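Local coordinates for protein aminofutalosine deaminase (Helicobacter pylori, PDB 7LKK) that deaminates aminofutalosine in the menaquinone pathway, using a metal-dependent hydrolase site that here holds an iron(III) ion and the inhibitor methylthio-coformycin, at residues A[275-280]-A[305-310]. Numbering follows the deposited sequence.
Sequences HNQFAS and LLSGKA. With MCF ((8R)-3-(5-S-methyl-5-thio-beta-D-ribofuranosyl)-3,6,7,8-tetrahydroimidazo[4,5-d][1,3]diazepin-8-ol), chain J; EDO (1,2-ethanediol), chain I.
Gln277 and Ala310 bring the two loops together, their CA atoms 6.1 Å apart; the 275-280 loop makes a type I beta turn from Asn276 to Ala279, closed by Ala279 N to Asn276 O, and the 305-310 loop runs on from the end of helix 300-305. One direct hydrogen bond joins them. The Gln277 chain bends at its second torsion (chi2 94°), which carries the amide over to the other loop, and NE2 donates to Lys309 O at 3.2 Å, with the acceptor lying in the plane of the amide. The same NE2 also donates to a water that accepts from Ser307 N, so a single amide nitrogen grips the 305-310 loop directly and through solvent. Phe278 supplies the apolar half. Lys309, its CG anti to the backbone N (chi1 167°), sets its CD over one face of the Phe278 ring, 3.6 Å from the ring centroid, in a CH-pi contact. At the ring's edge, near its plane, Ser307 OG lies 3.6 Å from Phe278 CE2. That hydroxyl is held in place by Lys309 N, which donates to Ser307 OG at 3.1 Å and closes an ST turn. Further in, His275 NE2 donates to O8 of the inhibitor (3.2 Å, N-H...O angle 171°), and Leu306 CD2 packs near its C7; His275 also meets the ring of the iron ligand His221. The 275-280 loop follows strand 269-275 and the 305-310 loop follows helix 300-305, both at the ligand-binding end of the amidohydrolase TIM barrel, where they join surface packing to the inhibitor pocket.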
# COMPACT_ATOMS: atom_id res chain seq x y z
N HIS A 275 8.31 13.57 9.92
CA HIS A 275 7.73 13.97 8.64
C HIS A 275 8.77 14.65 7.75
O HIS A 275 9.43 13.98 6.95
CB HIS A 275 6.50 14.86 8.86
CG HIS A 275 5.44 14.21 9.68
ND1 HIS A 275 4.88 12.99 9.35
CD2 HIS A 275 4.84 14.59 10.84
CE1 HIS A 275 3.98 12.66 10.26
NE2 HIS A 275 3.93 13.61 11.17
N ASN A 276 8.90 15.98 7.84
CA ASN A 276 9.98 16.76 7.23
C ASN A 276 9.91 16.86 5.70
O ASN A 276 10.90 17.30 5.09
CB ASN A 276 11.37 16.22 7.59
CG ASN A 276 11.50 15.84 9.05
OD1 ASN A 276 11.65 16.69 9.92
ND2 ASN A 276 11.46 14.53 9.33
N GLN A 277 8.80 16.49 5.06
CA GLN A 277 8.79 16.43 3.60
C GLN A 277 8.97 17.80 2.96
O GLN A 277 9.41 17.88 1.80
CB GLN A 277 7.50 15.82 3.07
CG GLN A 277 7.01 14.61 3.82
CD GLN A 277 6.00 14.98 4.87
OE1 GLN A 277 6.36 15.42 5.96
NE2 GLN A 277 4.72 14.85 4.54
N PHE A 278 8.65 18.88 3.67
CA PHE A 278 8.79 20.23 3.13
C PHE A 278 10.01 20.95 3.69
O PHE A 278 10.11 22.17 3.54
CB PHE A 278 7.51 21.03 3.40
CG PHE A 278 6.33 20.54 2.61
CD1 PHE A 278 6.02 21.11 1.38
CD2 PHE A 278 5.56 19.49 3.07
CE1 PHE A 278 4.94 20.65 0.64
CE2 PHE A 278 4.48 19.03 2.34
CZ PHE A 278 4.17 19.61 1.12
N ALA A 279 10.93 20.22 4.31
CA ALA A 279 12.20 20.79 4.71
C ALA A 279 13.14 20.80 3.51
O ALA A 279 13.36 19.77 2.86
CB ALA A 279 12.82 19.98 5.86
N SER A 280 13.69 21.98 3.21
CA SER A 280 14.67 22.08 2.14
C SER A 280 15.96 21.36 2.52
O SER A 280 16.14 20.92 3.66
CB SER A 280 14.95 23.55 1.82
OG SER A 280 15.67 24.15 2.88
N LEU A 305 -1.97 10.86 3.21
CA LEU A 305 -3.34 11.24 3.55
C LEU A 305 -3.46 12.72 3.88
O LEU A 305 -4.54 13.30 3.69
CB LEU A 305 -3.84 10.42 4.74
CG LEU A 305 -4.01 8.91 4.54
CD1 LEU A 305 -4.62 8.29 5.79
CD2 LEU A 305 -4.86 8.62 3.31
N LEU A 306 -2.39 13.35 4.35
CA LEU A 306 -2.47 14.75 4.78
C LEU A 306 -1.99 15.67 3.67
O LEU A 306 -2.76 16.03 2.78
CB LEU A 306 -1.66 14.97 6.06
CG LEU A 306 -2.42 14.83 7.39
CD1 LEU A 306 -3.24 13.55 7.43
CD2 LEU A 306 -1.46 14.90 8.57
N SER A 307 -0.70 16.03 3.69
CA SER A 307 -0.17 16.93 2.67
C SER A 307 -0.20 16.30 1.29
O SER A 307 -0.30 17.01 0.28
CB SER A 307 1.25 17.35 3.02
OG SER A 307 2.17 16.33 2.68
N GLY A 308 -0.10 14.97 1.21
CA GLY A 308 -0.02 14.29 -0.06
C GLY A 308 1.36 14.24 -0.68
O GLY A 308 1.49 13.76 -1.81
N LYS A 309 2.39 14.73 0.01
CA LYS A 309 3.76 14.73 -0.50
C LYS A 309 4.61 13.78 0.32
O LYS A 309 4.55 13.79 1.55
CB LYS A 309 4.36 16.14 -0.47
CG LYS A 309 5.87 16.16 -0.68
CD LYS A 309 6.46 17.53 -0.38
CE LYS A 309 7.82 17.71 -1.05
NZ LYS A 309 8.31 16.46 -1.70
N ALA A 310 5.38 12.94 -0.36
CA ALA A 310 6.27 11.99 0.29
C ALA A 310 7.61 12.64 0.62
O ALA A 310 8.04 13.59 -0.04
CB ALA A 310 6.49 10.75 -0.59
O8 MCF J . 1.77 13.48 13.56
C8 MCF J . 0.45 13.32 13.11
C7 MCF J . 0.04 14.38 12.09
N6 MCF J . 0.71 15.63 12.35
C5 MCF J . 0.69 16.18 13.69
N4 MCF J . 0.06 15.58 14.86
C10 MCF J . -0.74 14.35 15.08
C9 MCF J . -0.57 13.25 14.27
N1 MCF J . -1.40 12.30 14.70
C2 MCF J . -2.08 12.76 15.75
N3 MCF J . -1.66 14.01 15.99
C1S MCF J . -2.22 14.85 17.09
C2S MCF J . -1.15 15.65 17.87
O2S MCF J . -0.58 14.88 18.84
O4S MCF J . -2.99 15.75 16.61
C4S MCF J . -2.97 16.97 17.67
C3S MCF J . -1.97 16.78 18.48
O3S MCF J . -2.49 16.34 19.83
C5S MCF J . -2.80 18.28 16.93
S5S MCF J . -3.63 19.62 17.84
C6S MCF J . -2.96 21.21 17.30
C1 EDO I . -0.18 17.46 -3.20
O1 EDO I . -1.34 16.73 -2.77
C2 EDO I . -0.33 17.84 -4.67
O2 EDO I . -1.26 18.92 -4.80
O HOH W 1 1.74 15.50 5.59